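Cell wall surface anchor family protein (Streptococcus agalactiae, PDB 3PHS) serves as GBS52, the minor pilin of the Streptococcus agalactiae pilus, and mediates adhesion to lung epithelial cells through an IgG-like domain. Local coordinates at residues D139-G144 / S191-I196; A154-E159 / L206-T211; L199-Y204 / I226-T231; G214-Q219 / K239-P244. All coordinates share one frame; numbering follows the deposited sequence.

Overall arrangement
All four interactions belong to the C-terminal half of the chain, where two beta-sheets pack face to face in a prealbumin-like fold. Interaction 1 joins strands 135-146 and 193-200 in one sheet; interaction 2 joins 157-162 and 202-210 in the other. Their centres lie about 10 Å apart, their segments alternate along the chain, and their side chains meet in the core between the sheets. Interaction 3 closes one end, where strand 193-200 passes into 202-210, and interaction 4 ties down the close of strand 231-240 at the other; their centres are about 31 Å apart. Between these ends, the Lys-142 to Asn-238 isopeptide bond cross-links this domain's first and last strands, parallel neighbours 135-146 and 231-240.

Interaction 1 of 4, residues D139-G144 / S191-I196; sequences DLLKVG and SGHIRI
Asp-139 grips two side chains of the facing strand at once. Its OD1 accepts a nearly straight hydrogen bond (164°) from His-193 ND1 at 2.7 Å, meeting the imidazole in its own plane, while OD2 forms a salt bridge with Arg-195 NE at 3.0 Å, whose hydrogen bond is bent and weak. With CG trans to the backbone N (chi1 -167°), the carboxylate reaches alongside the stacked His-193 and Arg-195, one oxygen to each, and an acid suits a place bordered by a histidine and an arginine. Arg-195 NH2 lies 3.4 Å above the His-193 ring plane, over its centre. Leu-141 takes the opposite face, its CB making a CH-pi contact 4.3 Å from the ring centroid, so the imidazole is held between a cationic group and an aliphatic one.

Backbone bonds set the antiparallel pairing. Leu-140 and Ile-194 exchange two, Leu-140 N to Ile-194 O at 2.9 Å and Ile-194 N to Leu-140 O at 3.0 Å. Lys-142 N reaches Gly-192 O at 2.8 Å; glycine suits this positive phi (85°), and a side chain there would run into the Lys-142 carbonyl.

On the other face, Leu-140 CD2 and Ile-194 CD1 lie side by side, 4.1 Å apart, and both side chains pack on Phe-158 of strand 157-162. Lys-142, on this buried side, is covalently linked to Asn-238 of strand 231-240, which runs parallel along the other edge of strand 135-146.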
loop_
_atom_site.group_PDB
_atom_site.type_symbol
_atom_site.label_atom_id
_atom_site.label_comp_id
_atom_site.label_asym_id
_atom_site.label_seq_id
_atom_site.Cartn_x
_atom_site.Cartn_y
_atom_site.Cartn_z
ATOM N N ASP A 139 -7.056 -8.837 12.700
ATOM C CA ASP A 139 -7.742 -8.844 13.987
ATOM C C ASP A 139 -6.728 -8.644 15.115
ATOM O O ASP A 139 -5.979 -9.561 15.463
ATOM C CB ASP A 139 -8.542 -10.128 14.207
ATOM C CG ASP A 139 -9.499 -10.022 15.384
ATOM O OD1 ASP A 139 -9.339 -9.103 16.225
ATOM O OD2 ASP A 139 -10.418 -10.854 15.473
ATOM N N LEU A 140 -6.718 -7.435 15.657
ATOM C CA LEU A 140 -5.830 -7.067 16.743
ATOM C C LEU A 140 -6.540 -7.253 18.071
ATOM O O LEU A 140 -7.648 -6.749 18.265
ATOM C CB LEU A 140 -5.367 -5.620 16.598
ATOM C CG LEU A 140 -4.619 -4.934 17.755
ATOM C CD1 LEU A 140 -3.342 -5.690 18.125
ATOM C CD2 LEU A 140 -4.311 -3.473 17.399
ATOM N N LEU A 141 -5.879 -7.978 18.970
ATOM C CA LEU A 141 -6.286 -8.030 20.358
ATOM C C LEU A 141 -5.250 -7.256 21.170
ATOM O O LEU A 141 -4.053 -7.538 21.092
ATOM C CB LEU A 141 -6.377 -9.487 20.838
ATOM C CG LEU A 141 -6.469 -9.673 22.365
ATOM C CD1 LEU A 141 -7.749 -9.062 22.938
ATOM C CD2 LEU A 141 -6.313 -11.131 22.784
ATOM N N LYS A 142 -5.726 -6.286 21.938
ATOM C CA LYS A 142 -4.877 -5.509 22.813
ATOM C C LYS A 142 -5.126 -5.966 24.242
ATOM O O LYS A 142 -6.273 -5.979 24.686
ATOM C CB LYS A 142 -5.211 -4.030 22.711
ATOM C CG LYS A 142 -4.267 -3.095 23.527
ATOM C CD LYS A 142 -2.809 -3.149 23.003
ATOM C CE LYS A 142 -1.916 -2.137 23.726
ATOM N NZ LYS A 142 -1.623 -2.549 25.144
ATOM N N VAL A 143 -4.060 -6.309 24.957
ATOM C CA VAL A 143 -4.202 -6.691 26.362
ATOM C C VAL A 143 -3.411 -5.769 27.304
ATOM O O VAL A 143 -2.415 -5.138 26.912
ATOM C CB VAL A 143 -3.814 -8.169 26.594
ATOM C CG1 VAL A 143 -4.795 -9.114 25.866
ATOM C CG2 VAL A 143 -2.362 -8.420 26.181
ATOM N N GLY A 144 -3.872 -5.704 28.551
ATOM C CA GLY A 144 -3.126 -5.066 29.626
ATOM C C GLY A 144 -2.557 -6.164 30.507
ATOM O O GLY A 144 -3.224 -7.174 30.752
ATOM N N SER A 191 -13.989 -5.366 24.105
ATOM C CA SER A 191 -13.353 -6.682 24.124
ATOM C C SER A 191 -11.848 -6.653 23.787
ATOM O O SER A 191 -11.222 -7.700 23.653
ATOM C CB SER A 191 -14.073 -7.613 23.147
ATOM O OG SER A 191 -13.872 -7.170 21.803
ATOM N N GLY A 192 -11.289 -5.458 23.624
ATOM C CA GLY A 192 -9.867 -5.276 23.328
ATOM C C GLY A 192 -9.498 -5.380 21.856
ATOM O O GLY A 192 -8.316 -5.369 21.516
ATOM N N HIS A 193 -10.502 -5.449 20.977
ATOM C CA HIS A 193 -10.265 -5.722 19.547
ATOM C C HIS A 193 -10.373 -4.501 18.624
ATOM O O HIS A 193 -11.169 -3.590 18.857
ATOM C CB HIS A 193 -11.204 -6.833 19.039
ATOM C CG HIS A 193 -10.844 -8.205 19.523
ATOM N ND1 HIS A 193 -10.136 -9.103 18.758
ATOM C CD2 HIS A 193 -11.091 -8.828 20.699
ATOM C CE1 HIS A 193 -9.955 -10.222 19.440
ATOM N NE2 HIS A 193 -10.536 -10.084 20.619
ATOM N N ILE A 194 -9.516 -4.494 17.603
ATOM C CA ILE A 194 -9.675 -3.680 16.404
ATOM C C ILE A 194 -9.701 -4.718 15.280
ATOM O O ILE A 194 -8.745 -5.488 15.125
ATOM C CB ILE A 194 -8.495 -2.690 16.212
ATOM C CG1 ILE A 194 -8.543 -1.595 17.278
ATOM C CG2 ILE A 194 -8.511 -2.068 14.785
ATOM C CD1 ILE A 194 -7.320 -0.701 17.315
ATOM N N ARG A 195 -10.793 -4.759 14.514
ATOM C CA ARG A 195 -10.871 -5.633 13.333
ATOM C C ARG A 195 -11.038 -4.782 12.084
ATOM O O ARG A 195 -11.875 -3.875 12.052
ATOM C CB ARG A 195 -12.026 -6.626 13.428
ATOM C CG ARG A 195 -11.911 -7.616 14.578
ATOM C CD ARG A 195 -13.143 -8.504 14.675
ATOM N NE ARG A 195 -13.044 -9.465 15.785
ATOM C CZ ARG A 195 -13.417 -9.213 17.039
ATOM N NH1 ARG A 195 -13.913 -8.020 17.365
ATOM N NH2 ARG A 195 -13.294 -10.154 17.971
ATOM N N ILE A 196 -10.217 -5.045 11.074
ATOM C CA ILE A 196 -10.253 -4.247 9.839
ATOM C C ILE A 196 -10.231 -5.241 8.676
ATOM O O ILE A 196 -9.298 -5.998 8.554
ATOM C CB ILE A 196 -9.041 -3.277 9.718
ATOM C CG1 ILE A 196 -8.925 -2.329 10.937
ATOM C CG2 ILE A 196 -9.153 -2.432 8.433
ATOM C CD1 ILE A 196 -7.553 -1.630 11.049
#

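Interaction 2 of 4, residues A154-E159 / L206-T211; sequences AGVVFE and LKEIET
The antiparallel pairing of strands 157-162 and 202-210 is interrupted by a classic beta bulge, in which Ile-209 and Glu-210 both face Val-157. The Val-157 carbonyl O receives a short bond from Ile-209 N at 2.7 Å and a weak one from Glu-210 N at 3.4 Å, while Val-157 N donates almost straight (176°) to Glu-210 O at 2.9 Å. Beyond the bulge the register moves by one residue: Phe-158 pairs with Glu-208, and Glu-159 with Lys-207, Lys-207 N meeting Glu-159 O at 2.8 Å and Glu-159 N bonding back to Lys-207 O.

The extra residue turns Ile-209 onto the same side as Val-157 and Glu-159. Its CB rests 3.8 Å from Val-157 CG1, and CD1, carried across at about a right angle, touches the carboxylate of Glu-159, whose OE1 is bonded to Tyr-161 OH. Branched Val-157 and Ile-209 suit extended backbone and give this partly exposed side an apolar patch.

Towards the core, Glu-208 extends over one face of the Phe-158 ring. With CG opposite the backbone N (chi1 -170°), its chain runs across the ring, and CG makes a CH-pi contact 4.0 Å from the centroid, displaced towards the rim. The carboxylate then reaches Val-156, Glu-208 OE2 lying 3.6 Å from Val-156 CG1. Phenylalanine fits here because it also fills the space towards Leu-140 and Ile-236 of the opposing sheet.

Glu-208, buried beside the Lys-142 to Asn-238 bond, is consistent with the isopeptide-containing, IgG-rev (CnaB-type) domains of Gram-positive pilins.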
loop_
_atom_site.group_PDB
_atom_site.type_symbol
_atom_site.label_atom_id
_atom_site.label_comp_id
_atom_site.label_asym_id
_atom_site.label_seq_id
_atom_site.Cartn_x
_atom_site.Cartn_y
_atom_site.Cartn_z
ATOM N N ALA A 154 -9.707 -1.831 26.585
ATOM C CA ALA A 154 -10.565 -1.002 25.743
ATOM C C ALA A 154 -10.057 0.427 25.598
ATOM O O ALA A 154 -9.318 0.951 26.457
ATOM C CB ALA A 154 -12.014 -1.021 26.287
ATOM N N GLY A 155 -10.431 1.069 24.497
ATOM C CA GLY A 155 -10.119 2.475 24.307
ATOM C C GLY A 155 -8.693 2.838 23.956
ATOM O O GLY A 155 -8.333 4.013 24.021
ATOM N N VAL A 156 -7.871 1.842 23.600
ATOM C CA VAL A 156 -6.493 2.073 23.162
ATOM C C VAL A 156 -6.497 2.481 21.683
ATOM O O VAL A 156 -7.174 1.848 20.873
ATOM C CB VAL A 156 -5.602 0.815 23.364
ATOM C CG1 VAL A 156 -4.152 1.047 22.865
ATOM C CG2 VAL A 156 -5.601 0.384 24.833
ATOM N N VAL A 157 -5.723 3.506 21.358
ATOM C CA VAL A 157 -5.767 4.157 20.040
ATOM C C VAL A 157 -4.563 3.759 19.184
ATOM O O VAL A 157 -3.410 3.858 19.608
ATOM C CB VAL A 157 -5.878 5.703 20.190
ATOM C CG1 VAL A 157 -5.843 6.429 18.813
ATOM C CG2 VAL A 157 -7.145 6.058 20.983
ATOM N N PHE A 158 -4.859 3.299 17.970
ATOM C CA PHE A 158 -3.858 2.951 16.982
ATOM C C PHE A 158 -4.119 3.674 15.648
ATOM O O PHE A 158 -5.244 4.111 15.387
ATOM C CB PHE A 158 -3.925 1.454 16.689
ATOM C CG PHE A 158 -3.307 0.582 17.751
ATOM C CD1 PHE A 158 -4.070 0.110 18.815
ATOM C CD2 PHE A 158 -1.991 0.164 17.640
ATOM C CE1 PHE A 158 -3.487 -0.737 19.789
ATOM C CE2 PHE A 158 -1.413 -0.679 18.602
ATOM C CZ PHE A 158 -2.172 -1.113 19.670
ATOM N N GLU A 159 -3.065 3.796 14.845
ATOM C CA GLU A 159 -3.175 4.117 13.419
ATOM C C GLU A 159 -2.542 2.967 12.643
ATOM O O GLU A 159 -1.726 2.227 13.187
ATOM C CB GLU A 159 -2.481 5.435 13.098
ATOM C CG GLU A 159 -3.219 6.633 13.688
ATOM C CD GLU A 159 -2.446 7.928 13.592
ATOM O OE1 GLU A 159 -1.272 7.931 13.171
ATOM O OE2 GLU A 159 -3.043 8.961 13.952
ATOM N N LEU A 206 1.189 -1.195 12.467
ATOM C CA LEU A 206 0.314 -0.624 13.480
ATOM C C LEU A 206 1.113 0.303 14.386
ATOM O O LEU A 206 2.133 -0.102 14.949
ATOM C CB LEU A 206 -0.312 -1.745 14.315
ATOM C CG LEU A 206 -1.527 -2.465 13.727
ATOM C CD1 LEU A 206 -1.770 -3.739 14.520
ATOM C CD2 LEU A 206 -2.779 -1.559 13.727
ATOM N N LYS A 207 0.656 1.531 14.513
ATOM C CA LYS A 207 1.279 2.476 15.393
ATOM C C LYS A 207 0.390 2.738 16.608
ATOM O O LYS A 207 -0.721 3.116 16.464
ATOM C CB LYS A 207 1.618 3.761 14.635
ATOM C CG LYS A 207 2.536 4.689 15.372
ATOM C CD LYS A 207 2.943 5.924 14.531
ATOM C CE LYS A 207 3.548 7.044 15.402
ATOM N NZ LYS A 207 3.727 8.307 14.684
ATOM N N GLU A 208 0.887 2.434 17.800
ATOM C CA GLU A 208 0.081 2.682 18.986
ATOM C C GLU A 208 0.255 4.149 19.363
ATOM O O GLU A 208 1.384 4.620 19.518
ATOM C CB GLU A 208 0.499 1.764 20.146
ATOM C CG GLU A 208 -0.478 1.820 21.311
ATOM C CD GLU A 208 -0.122 0.852 22.447
ATOM O OE1 GLU A 208 0.650 -0.106 22.231
ATOM O OE2 GLU A 208 -0.649 1.063 23.555
ATOM N N ILE A 209 -0.865 4.851 19.509
ATOM C CA ILE A 209 -0.884 6.315 19.663
ATOM C C ILE A 209 -1.061 6.699 21.121
ATOM O O ILE A 209 -0.366 7.591 21.629
ATOM C CB ILE A 209 -2.057 6.951 18.848
ATOM C CG1 ILE A 209 -1.957 6.569 17.369
ATOM C CG2 ILE A 209 -2.092 8.477 19.010
ATOM C CD1 ILE A 209 -0.611 6.852 16.742
ATOM N N GLU A 210 -2.003 6.027 21.771
ATOM C CA GLU A 210 -2.350 6.330 23.149
ATOM C C GLU A 210 -2.928 5.098 23.825
ATOM O O GLU A 210 -3.800 4.406 23.282
ATOM C CB GLU A 210 -3.345 7.496 23.191
ATOM C CG GLU A 210 -3.974 7.777 24.562
ATOM C CD GLU A 210 -4.914 8.968 24.527
ATOM O OE1 GLU A 210 -5.206 9.486 23.425
ATOM O OE2 GLU A 210 -5.363 9.390 25.609
ATOM N N THR A 211 -2.438 4.818 25.026
ATOM C CA THR A 211 -2.993 3.711 25.776
ATOM C C THR A 211 -3.718 4.181 27.030
ATOM O O THR A 211 -3.746 5.372 27.310
ATOM C CB THR A 211 -1.939 2.652 26.088
ATOM O OG1 THR A 211 -2.587 1.497 26.615
ATOM C CG2 THR A 211 -0.894 3.167 27.090
#

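Interaction 3 of 4, residues L199-Y204 / I226-T231; sequences LIHGDY and IEKSKT
Ile-226, the most deeply engaged residue of this contact, packs against both Leu-199 and Tyr-204. Its two arms part at CB: CG1 lies 3.6 Å from Tyr-204 CD1 and sends CD1 on to within 3.7 Å of Leu-199 CD1, while CG2 comes 3.4 Å from the carbonyl O of Leu-199. A branched aliphatic chain can thus fill two directions. The Tyr-204 ring it packs on is fixed by its own hydroxyl, which donates to Ile-200 O at 2.6 Å, in the carbonyl plane.

Backbone bonds hold Ile-226 against Gly-202: Ile-226 N to Gly-202 O at 2.9 Å, and Gly-202 N to Ile-226 O at 3.1 Å. This antiparallel bridge sits where strand 193-200 kinks into 202-210, passing from one sheet of the prealbumin-like sandwich to the other; Gly-202 suits the kink with its positive phi (146°).

His-201 and Lys-228 run side by side and point the same way, His-201 CD2 lying 4.0 Å from Lys-228 CB, each with CG between its backbone N and carbonyl carbon (chi1 68° and 69°). Lys-228 belongs to the type II turn from Glu-227 to Lys-230, and its extended chain carries NZ to a salt bridge with Asp-24 in the N-terminal half of the molecule.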
loop_
_atom_site.group_PDB
_atom_site.type_symbol
_atom_site.label_atom_id
_atom_site.label_comp_id
_atom_site.label_asym_id
_atom_site.label_seq_id
_atom_site.Cartn_x
_atom_site.Cartn_y
_atom_site.Cartn_z
ATOM N N LEU A 199 -8.356 -5.031 3.493
ATOM C CA LEU A 199 -6.968 -4.579 3.309
ATOM C C LEU A 199 -6.314 -5.395 2.203
ATOM O O LEU A 199 -6.262 -6.620 2.269
ATOM C CB LEU A 199 -6.140 -4.707 4.599
ATOM C CG LEU A 199 -6.590 -3.766 5.740
ATOM C CD1 LEU A 199 -6.098 -4.268 7.090
ATOM C CD2 LEU A 199 -6.152 -2.328 5.499
ATOM N N ILE A 200 -5.781 -4.716 1.190
ATOM C CA ILE A 200 -5.106 -5.455 0.138
ATOM C C ILE A 200 -3.917 -6.167 0.756
ATOM O O ILE A 200 -3.206 -5.591 1.598
ATOM C CB ILE A 200 -4.670 -4.549 -1.034
ATOM C CG1 ILE A 200 -5.902 -3.884 -1.643
ATOM C CG2 ILE A 200 -3.883 -5.388 -2.083
ATOM C CD1 ILE A 200 -5.590 -2.824 -2.729
ATOM N N HIS A 201 -3.697 -7.415 0.355
ATOM C CA HIS A 201 -2.611 -8.216 0.927
ATOM C C HIS A 201 -1.237 -7.542 0.774
ATOM O O HIS A 201 -0.950 -6.880 -0.240
ATOM C CB HIS A 201 -2.636 -9.667 0.410
ATOM C CG HIS A 201 -2.314 -9.818 -1.049
ATOM N ND1 HIS A 201 -1.034 -10.049 -1.507
ATOM C CD2 HIS A 201 -3.107 -9.795 -2.147
ATOM C CE1 HIS A 201 -1.049 -10.146 -2.826
ATOM N NE2 HIS A 201 -2.296 -10.006 -3.240
ATOM N N GLY A 202 -0.407 -7.683 1.807
ATOM C CA GLY A 202 0.888 -6.987 1.861
ATOM C C GLY A 202 1.263 -6.590 3.271
ATOM O O GLY A 202 0.618 -7.017 4.243
ATOM N N ASP A 203 2.280 -5.738 3.393
ATOM C CA ASP A 203 2.853 -5.422 4.705
ATOM C C ASP A 203 2.393 -4.083 5.236
ATOM O O ASP A 203 2.379 -3.073 4.511
ATOM C CB ASP A 203 4.389 -5.481 4.641
ATOM C CG ASP A 203 4.907 -6.879 4.369
ATOM O OD1 ASP A 203 4.149 -7.858 4.572
ATOM O OD2 ASP A 203 6.088 -6.984 3.942
ATOM N N TYR A 204 2.006 -4.079 6.507
ATOM C CA TYR A 204 1.482 -2.896 7.165
ATOM C C TYR A 204 2.156 -2.700 8.517
ATOM O O TYR A 204 2.873 -3.572 8.998
ATOM C CB TYR A 204 -0.052 -3.008 7.358
ATOM C CG TYR A 204 -0.829 -3.057 6.058
ATOM C CD1 TYR A 204 -0.941 -4.238 5.340
ATOM C CD2 TYR A 204 -1.429 -1.906 5.537
ATOM C CE1 TYR A 204 -1.647 -4.286 4.122
ATOM C CE2 TYR A 204 -2.149 -1.939 4.311
ATOM C CZ TYR A 204 -2.244 -3.135 3.622
ATOM O OH TYR A 204 -2.922 -3.175 2.427
ATOM N N ILE A 226 -0.825 -8.752 6.020
ATOM C CA ILE A 226 -2.168 -9.178 5.605
ATOM C C ILE A 226 -2.000 -10.244 4.524
ATOM O O ILE A 226 -1.253 -10.042 3.553
ATOM C CB ILE A 226 -3.019 -7.986 5.051
ATOM C CG1 ILE A 226 -3.241 -6.884 6.121
ATOM C CG2 ILE A 226 -4.354 -8.477 4.399
ATOM C CD1 ILE A 226 -4.083 -7.307 7.324
ATOM N N GLU A 227 -2.690 -11.372 4.703
ATOM C CA GLU A 227 -2.757 -12.410 3.686
ATOM C C GLU A 227 -4.146 -12.428 3.079
ATOM O O GLU A 227 -5.142 -12.285 3.787
ATOM C CB GLU A 227 -2.445 -13.776 4.280
ATOM C CG GLU A 227 -0.976 -13.972 4.619
ATOM C CD GLU A 227 -0.757 -15.242 5.407
ATOM O OE1 GLU A 227 -1.046 -16.335 4.878
ATOM O OE2 GLU A 227 -0.305 -15.144 6.562
ATOM N N LYS A 228 -4.217 -12.599 1.762
ATOM C CA LYS A 228 -5.509 -12.553 1.099
ATOM C C LYS A 228 -6.421 -13.685 1.570
ATOM O O LYS A 228 -5.964 -14.806 1.756
ATOM C CB LYS A 228 -5.351 -12.602 -0.424
ATOM C CG LYS A 228 -4.857 -13.918 -1.011
ATOM C CD LYS A 228 -4.795 -13.734 -2.541
ATOM C CE LYS A 228 -3.976 -14.784 -3.259
ATOM N NZ LYS A 228 -3.546 -14.182 -4.571
ATOM N N SER A 229 -7.699 -13.367 1.761
ATOM C CA SER A 229 -8.742 -14.350 2.127
ATOM C C SER A 229 -8.532 -14.984 3.497
ATOM O O SER A 229 -9.139 -16.021 3.815
ATOM C CB SER A 229 -8.882 -15.445 1.053
ATOM O OG SER A 229 -9.009 -14.857 -0.241
ATOM N N LYS A 230 -7.667 -14.357 4.293
ATOM C CA LYS A 230 -7.346 -14.838 5.634
ATOM C C LYS A 230 -7.402 -13.690 6.629
ATOM O O LYS A 230 -7.367 -12.527 6.244
ATOM C CB LYS A 230 -5.963 -15.459 5.668
ATOM C CG LYS A 230 -5.809 -16.747 4.858
ATOM C CD LYS A 230 -4.387 -17.287 4.974
ATOM C CE LYS A 230 -3.879 -17.346 6.430
ATOM N NZ LYS A 230 -2.569 -18.093 6.540
ATOM N N THR A 231 -7.528 -14.031 7.907
ATOM C CA THR A 231 -7.431 -13.049 8.980
ATOM C C THR A 231 -6.107 -13.280 9.670
ATOM O O THR A 231 -5.776 -14.423 10.006
ATOM C CB THR A 231 -8.564 -13.199 10.041
ATOM O OG1 THR A 231 -9.835 -13.086 9.406
ATOM C CG2 THR A 231 -8.464 -12.102 11.087
#

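Interaction 4 of 4, residues G214-Q219 / K239-P244; sequences GYQIGQ and KKVPTP
Gly-214 and Tyr-215 meet the end of strand 231-240 in a short antiparallel pairing, Tyr-215 opposite Lys-240 in a non-hydrogen-bonded pair, flanked by bonds from Val-241 N to Gly-214 O and from Gln-216 N to Lys-239 O, both 2.9 Å long. The touching parts, 214-216 and 239-242, run 108° apart end to end, so the pairing is brief. Water 1 bridges the other side of the Gln-216 and Lys-239 pair, donating to Gln-216 O at 2.7 Å and accepting from Lys-239 N at 2.8 Å. Gly-214 has a phi of 107°, readily taken by glycine, and brings its carbonyl round to Val-241.

Tyr-215 and Lys-240 point away from the pairing but still meet at an oblique angle. Lys-240 CG lies 3.6 Å from Tyr-215 CE2, and the largely extended lysine follows the ring outward until its bend at chi4 (-73°) leaves NZ 3.5 Å from Tyr-215 OH. Methylenes thus pack beside the aromatic ring while the ammonium stays at the surface, a division of labour that suits a lysine here.

This short strand, 215-216, borders the last strand of the prealbumin-like domain just after Asn-238, whose side chain forms the isopeptide bond and touches Tyr-215. Tyr-215 CE2 also packs on Gly-144 of strand 135-146.

Gln-216 crosses Val-241 and Pro-242 at about a right angle. Its chain, extended beyond CG, sets NE2 3.4 Å from Pro-242 CD, and its CG lies 4.1 Å from Val-241 CG2. Pro-242, lacking a backbone N-H, follows the last backbone bond of this contact, that of Val-241 N, and the chain leads on towards its C-terminus.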
loop_
_atom_site.group_PDB
_atom_site.type_symbol
_atom_site.label_atom_id
_atom_site.label_comp_id
_atom_site.label_asym_id
_atom_site.label_seq_id
_atom_site.Cartn_x
_atom_site.Cartn_y
_atom_site.Cartn_z
ATOM N N GLY A 214 -2.480 4.104 33.431
ATOM C CA GLY A 214 -1.908 3.053 34.242
ATOM C C GLY A 214 -0.961 2.173 33.452
ATOM O O GLY A 214 -0.243 1.366 34.044
ATOM N N TYR A 215 -0.942 2.355 32.124
ATOM C CA TYR A 215 -0.161 1.511 31.206
ATOM C C TYR A 215 0.835 2.291 30.362
ATOM O O TYR A 215 0.679 3.487 30.150
ATOM C CB TYR A 215 -1.080 0.715 30.267
ATOM C CG TYR A 215 -2.010 -0.234 30.966
ATOM C CD1 TYR A 215 -3.288 0.174 31.342
ATOM C CD2 TYR A 215 -1.619 -1.542 31.245
ATOM C CE1 TYR A 215 -4.149 -0.690 31.980
ATOM C CE2 TYR A 215 -2.475 -2.420 31.876
ATOM C CZ TYR A 215 -3.726 -1.987 32.245
ATOM O OH TYR A 215 -4.576 -2.834 32.860
ATOM N N GLN A 216 1.852 1.584 29.881
ATOM C CA GLN A 216 2.880 2.149 29.027
ATOM C C GLN A 216 2.705 1.585 27.630
ATOM O O GLN A 216 2.346 0.413 27.466
ATOM C CB GLN A 216 4.267 1.710 29.481
ATOM C CG GLN A 216 4.889 2.407 30.676
ATOM C CD GLN A 216 6.267 1.825 30.980
ATOM O OE1 GLN A 216 6.626 0.760 30.460
ATOM N NE2 GLN A 216 7.046 2.509 31.810
ATOM N N ILE A 217 2.984 2.407 26.627
ATOM C CA ILE A 217 3.182 1.891 25.272
ATOM C C ILE A 217 4.544 1.167 25.236
ATOM O O ILE A 217 5.602 1.779 25.440
ATOM C CB ILE A 217 3.078 3.017 24.202
ATOM C CG1 ILE A 217 1.666 3.626 24.203
ATOM C CG2 ILE A 217 3.466 2.482 22.810
ATOM C CD1 ILE A 217 1.510 4.851 23.325
ATOM N N GLY A 218 4.504 -0.145 25.017
ATOM C CA GLY A 218 5.710 -0.983 25.001
ATOM C C GLY A 218 6.317 -1.100 23.611
ATOM O O GLY A 218 7.498 -0.817 23.409
ATOM N N GLN A 219 5.511 -1.545 22.655
ATOM C CA GLN A 219 5.949 -1.567 21.259
ATOM C C GLN A 219 5.175 -0.515 20.477
ATOM O O GLN A 219 3.992 -0.706 20.163
ATOM C CB GLN A 219 5.830 -2.982 20.636
ATOM C CG GLN A 219 4.492 -3.718 20.852
ATOM C CD GLN A 219 4.565 -5.204 20.465
ATOM O OE1 GLN A 219 5.088 -6.025 21.227
ATOM N NE2 GLN A 219 4.028 -5.551 19.293
ATOM N N LYS A 239 2.025 -3.062 29.228
ATOM C CA LYS A 239 2.488 -3.326 30.599
ATOM C C LYS A 239 2.113 -2.162 31.515
ATOM O O LYS A 239 2.125 -1.000 31.098
ATOM C CB LYS A 239 4.001 -3.517 30.629
ATOM C CG LYS A 239 4.599 -4.502 29.601
ATOM C CD LYS A 239 4.381 -5.972 30.012
ATOM C CE LYS A 239 5.255 -6.914 29.185
ATOM N NZ LYS A 239 4.965 -6.852 27.711
ATOM N N LYS A 240 1.774 -2.492 32.758
ATOM C CA LYS A 240 1.489 -1.487 33.774
ATOM C C LYS A 240 2.739 -0.677 34.095
ATOM O O LYS A 240 3.854 -1.201 34.073
ATOM C CB LYS A 240 0.923 -2.144 35.031
ATOM C CG LYS A 240 -0.569 -2.280 34.971
ATOM C CD LYS A 240 -1.161 -2.881 36.215
ATOM C CE LYS A 240 -2.663 -3.082 36.018
ATOM N NZ LYS A 240 -3.434 -1.801 36.035
ATOM N N VAL A 241 2.535 0.607 34.374
ATOM C CA VAL A 241 3.601 1.544 34.732
ATOM C C VAL A 241 4.293 1.059 36.018
ATOM O O VAL A 241 3.602 0.772 36.992
ATOM C CB VAL A 241 3.004 2.969 34.983
ATOM C CG1 VAL A 241 4.054 3.938 35.475
ATOM C CG2 VAL A 241 2.360 3.520 33.736
ATOM N N PRO A 242 5.647 0.982 36.022
ATOM C CA PRO A 242 6.378 0.578 37.232
ATOM C C PRO A 242 6.372 1.696 38.277
ATOM O O PRO A 242 6.362 2.883 37.915
ATOM C CB PRO A 242 7.797 0.323 36.726
ATOM C CG PRO A 242 7.940 1.220 35.530
ATOM C CD PRO A 242 6.562 1.267 34.895
ATOM N N THR A 243 6.365 1.309 39.553
ATOM C CA THR A 243 6.191 2.262 40.648
ATOM C C THR A 243 7.265 2.120 41.745
ATOM O O THR A 243 6.941 2.001 42.916
ATOM C CB THR A 243 4.793 2.154 41.233
ATOM O OG1 THR A 243 4.526 0.782 41.554
ATOM C CG2 THR A 243 3.752 2.645 40.216
ATOM N N PRO A 244 8.547 2.161 41.357
ATOM C CA PRO A 244 9.596 2.019 42.378
ATOM C C PRO A 244 9.619 3.198 43.347
ATOM O O PRO A 244 9.169 4.290 42.994
ATOM C CB PRO A 244 10.870 2.029 41.553
ATOM C CG PRO A 244 10.500 2.807 40.307
ATOM C CD PRO A 244 9.118 2.379 40.011
HETATM O O HOH W 1 3.890 -1.819 27.533
#